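Local coordinates for nodulation fucosyltransferase NodZ (Bradyrhizobium sp., PDB 3SIW), which belongs to the NodZ family of bacterial nodulation proteins and has the two-domain GT-B glycosyltransferase architecture, at residues 168-173 and 213-218. Numbering follows the deposited sequence. Where two conformers were deposited one is given.
Sequences GHSIIG and YPKPVK
Ser170 and Ile171 pair in parallel with Val217 and Lys218 as two neighbouring strands begin, and three backbone hydrogen bonds join them: Ser170 N to Pro216 O (2.9 Å), Lys218 N to Ser170 O (3.2 Å) and Ile172 N to Lys218 O (2.9 Å), the last nearly straight at 174°. Proline, which has no N-H to give, fits position 216, since there its carbonyl does the bonding. Before the strand, the chain of 213-218 curls round Ser170, whose OG accepts a hydrogen bond from Lys215 N (3.2 Å). With chi1 at -74°, OG lies beside its own backbone N and faces the turn; serine, small and polar, fits this buried position and takes up an N-H where strand pairing has not yet begun. Tyr213 packs its CB and the near part of its ring on Ser170 CB, while the far end reaches Ile172, whose CG1 lies 4.0 Å from Tyr213 CZ, the two side chains crossing at about a right angle. The phenol thus combines an apolar flank with a polar end: Tyr213 OH hydrogen-bonds to Ala208 O and Thr279 OG1. Ile172, branched and apolar, also meets Val217 CG1 through its CD1 (3.6 Å) and packs on Ala208 and Lys209 of helix 193-209. Ile171 and Lys218 occupy the other face, side by side, with Ile171 CD1 tight against Lys218 CB. Lys218 CG and CD lie along the CD2 side of the His169 ring, the chain bending there (chi3 48°); its amine makes a weak hydrogen bond to His165 ND1, and a cation-pi contact joins Lys218 to Phe240. Extended Lys215 shares a water with Gly168 N, its NZ 2.9 Å from the water oxygen. The arrangement is that of adjacent parallel strands in a Rossmann-like alpha/beta domain of the GT-B fold: helix 193-209 forms the crossover between strands 170-176 and 217-223, and the contact lies at their N-terminal ends.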
ATOM      1  N   GLY A 168       3.843 -24.606  -8.493  1.00 37.59           N
ATOM      2  CA  GLY A 168       3.978 -25.353  -9.728  1.00 38.80           C
ATOM      3  C   GLY A 168       3.534 -24.663 -11.014  1.00 37.52           C
ATOM      4  O   GLY A 168       3.554 -25.284 -12.065  1.00 38.79           O
ATOM      5  N   HIS A 169       3.181 -23.391 -10.938  1.00 33.75           N
ATOM      6  CA  HIS A 169       2.584 -22.665 -12.056  1.00 33.04           C
ATOM      7  C   HIS A 169       3.273 -21.318 -12.191  1.00 31.80           C
ATOM      8  O   HIS A 169       3.872 -20.821 -11.254  1.00 30.66           O
ATOM      9  CB  HIS A 169       1.061 -22.472 -11.855  1.00 31.13           C
ATOM     10  CG  HIS A 169       0.278 -23.747 -11.965  0.50 32.28           C
ATOM     11  ND1 HIS A 169       0.348 -24.750 -11.021  0.50 37.93           N
ATOM     12  CD2 HIS A 169      -0.538 -24.212 -12.944  0.50 35.96           C
ATOM     13  CE1 HIS A 169      -0.415 -25.763 -11.392  0.50 34.97           C
ATOM     14  NE2 HIS A 169      -0.964 -25.464 -12.557  0.50 37.50           N
ATOM     15  N   SER A 170       3.186 -20.743 -13.377  1.00 31.38           N
ATOM     16  CA  SER A 170       3.608 -19.388 -13.612  1.00 30.21           C
ATOM     17  C   SER A 170       2.353 -18.565 -13.664  1.00 28.05           C
ATOM     18  O   SER A 170       1.538 -18.722 -14.580  1.00 27.74           O
ATOM     19  CB  SER A 170       4.349 -19.271 -14.953  1.00 32.23           C
ATOM     20  OG  SER A 170       5.656 -19.828 -14.863  1.00 34.17           O
ATOM     21  N   ILE A 171       2.202 -17.642 -12.728  1.00 25.60           N
ATOM     22  CA  ILE A 171       0.967 -16.883 -12.610  1.00 24.18           C
ATOM     23  C   ILE A 171       1.057 -15.484 -13.208  1.00 23.73           C
ATOM     24  O   ILE A 171       1.969 -14.718 -12.957  1.00 23.72           O
ATOM     25  CB  ILE A 171       0.514 -16.792 -11.151  1.00 23.91           C
ATOM     26  CG1 ILE A 171       0.358 -18.185 -10.553  1.00 26.09           C
ATOM     27  CG2 ILE A 171      -0.801 -15.946 -11.003  1.00 21.47           C
ATOM     28  CD1 ILE A 171      -0.591 -19.157 -11.280  1.00 24.35           C
ATOM     29  N   ILE A 172       0.062 -15.147 -14.005  1.00 22.96           N
ATOM     30  CA  ILE A 172      -0.104 -13.825 -14.485  1.00 22.95           C
ATOM     31  C   ILE A 172      -1.135 -13.177 -13.576  1.00 22.76           C
ATOM     32  O   ILE A 172      -2.268 -13.567 -13.578  1.00 22.51           O
ATOM     33  CB  ILE A 172      -0.601 -13.806 -15.965  1.00 24.24           C
ATOM     34  CG1 ILE A 172       0.420 -14.474 -16.895  1.00 25.22           C
ATOM     35  CG2 ILE A 172      -0.802 -12.336 -16.419  1.00 22.89           C
ATOM     36  CD1 ILE A 172      -0.130 -14.801 -18.290  1.00 26.42           C
ATOM     37  N   GLY A 173      -0.724 -12.162 -12.819  1.00 22.82           N
ATOM     38  CA  GLY A 173      -1.634 -11.419 -11.946  1.00 22.27           C
ATOM     39  C   GLY A 173      -2.206 -10.217 -12.652  1.00 22.64           C
ATOM     40  O   GLY A 173      -1.492  -9.483 -13.399  1.00 23.68           O
ATOM     41  N   TYR A 213       7.016 -18.703 -20.265  1.00 39.05           N
ATOM     42  CA  TYR A 213       7.084 -18.944 -18.855  1.00 37.72           C
ATOM     43  C   TYR A 213       7.669 -20.318 -18.615  1.00 39.63           C
ATOM     44  O   TYR A 213       7.462 -21.216 -19.410  1.00 38.53           O
ATOM     45  CB  TYR A 213       5.678 -18.885 -18.262  1.00 35.21           C
ATOM     46  CG  TYR A 213       5.076 -17.516 -18.359  1.00 32.72           C
ATOM     47  CD1 TYR A 213       5.257 -16.582 -17.360  1.00 30.31           C
ATOM     48  CD2 TYR A 213       4.356 -17.145 -19.479  1.00 32.87           C
ATOM     49  CE1 TYR A 213       4.706 -15.300 -17.468  1.00 27.73           C
ATOM     50  CE2 TYR A 213       3.835 -15.881 -19.609  1.00 31.18           C
ATOM     51  CZ  TYR A 213       3.988 -14.963 -18.596  1.00 31.05           C
ATOM     52  OH  TYR A 213       3.461 -13.695 -18.762  1.00 26.66           O
ATOM     53  N   PRO A 214       8.353 -20.504 -17.480  1.00 40.93           N
ATOM     54  CA  PRO A 214       8.929 -21.841 -17.240  1.00 44.55           C
ATOM     55  C   PRO A 214       7.931 -22.925 -16.814  1.00 44.20           C
ATOM     56  O   PRO A 214       8.212 -24.088 -17.025  1.00 47.78           O
ATOM     57  CB  PRO A 214       9.963 -21.591 -16.129  1.00 44.80           C
ATOM     58  CG  PRO A 214       9.502 -20.372 -15.447  1.00 42.90           C
ATOM     59  CD  PRO A 214       8.872 -19.509 -16.533  1.00 39.41           C
ATOM     60  N   LYS A 215       6.785 -22.538 -16.240  1.00 41.18           N
ATOM     61  CA  LYS A 215       5.782 -23.464 -15.714  1.00 40.03           C
ATOM     62  C   LYS A 215       4.430 -23.185 -16.378  1.00 38.64           C
ATOM     63  O   LYS A 215       4.246 -22.132 -16.982  1.00 35.78           O
ATOM     64  CB  LYS A 215       5.681 -23.286 -14.192  1.00 38.70           C
ATOM     65  CG  LYS A 215       6.954 -23.741 -13.421  1.00 43.38           C
ATOM     66  CD  LYS A 215       6.992 -23.224 -11.949  1.00 48.74           C
ATOM     67  CE  LYS A 215       8.299 -23.714 -11.242  1.00 56.92           C
ATOM     68  NZ  LYS A 215       8.245 -23.870  -9.731  1.00 57.12           N
ATOM     69  N   PRO A 216       3.463 -24.107 -16.237  1.00 38.91           N
ATOM     70  CA  PRO A 216       2.140 -23.840 -16.850  1.00 37.58           C
ATOM     71  C   PRO A 216       1.438 -22.607 -16.286  1.00 33.54           C
ATOM     72  O   PRO A 216       1.502 -22.337 -15.099  1.00 30.90           O
ATOM     73  CB  PRO A 216       1.335 -25.116 -16.569  1.00 38.94           C
ATOM     74  CG  PRO A 216       2.396 -26.168 -16.169  1.00 42.64           C
ATOM     75  CD  PRO A 216       3.528 -25.422 -15.565  1.00 40.55           C
ATOM     76  N   VAL A 217       0.801 -21.858 -17.170  1.00 31.63           N
ATOM     77  CA  VAL A 217       0.310 -20.525 -16.873  1.00 30.91           C
ATOM     78  C   VAL A 217      -1.130 -20.533 -16.310  1.00 30.77           C
ATOM     79  O   VAL A 217      -2.002 -21.234 -16.828  1.00 31.97           O
ATOM     80  CB  VAL A 217       0.315 -19.672 -18.171  1.00 31.83           C
ATOM     81  CG1 VAL A 217      -0.421 -18.388 -17.959  1.00 29.43           C
ATOM     82  CG2 VAL A 217       1.743 -19.437 -18.637  1.00 32.02           C
ATOM     83  N   LYS A 218      -1.376 -19.758 -15.251  1.00 28.71           N
ATOM     84  CA  LYS A 218      -2.730 -19.465 -14.805  1.00 27.47           C
ATOM     85  C   LYS A 218      -2.857 -17.948 -14.692  1.00 26.09           C
ATOM     86  O   LYS A 218      -1.845 -17.225 -14.621  1.00 26.10           O
ATOM     87  CB  LYS A 218      -3.095 -20.183 -13.499  1.00 25.76           C
ATOM     88  CG  LYS A 218      -3.044 -21.721 -13.588  1.00 33.95           C
ATOM     89  CD  LYS A 218      -3.254 -22.450 -12.214  1.00 43.19           C
ATOM     90  CE  LYS A 218      -4.471 -21.940 -11.394  1.00 47.42           C
ATOM     91  NZ  LYS A 218      -4.793 -22.783 -10.166  1.00 46.62           N
TER
HETATM   92  O   HOH W   1       6.396 -23.723  -7.442  0.50 36.21           O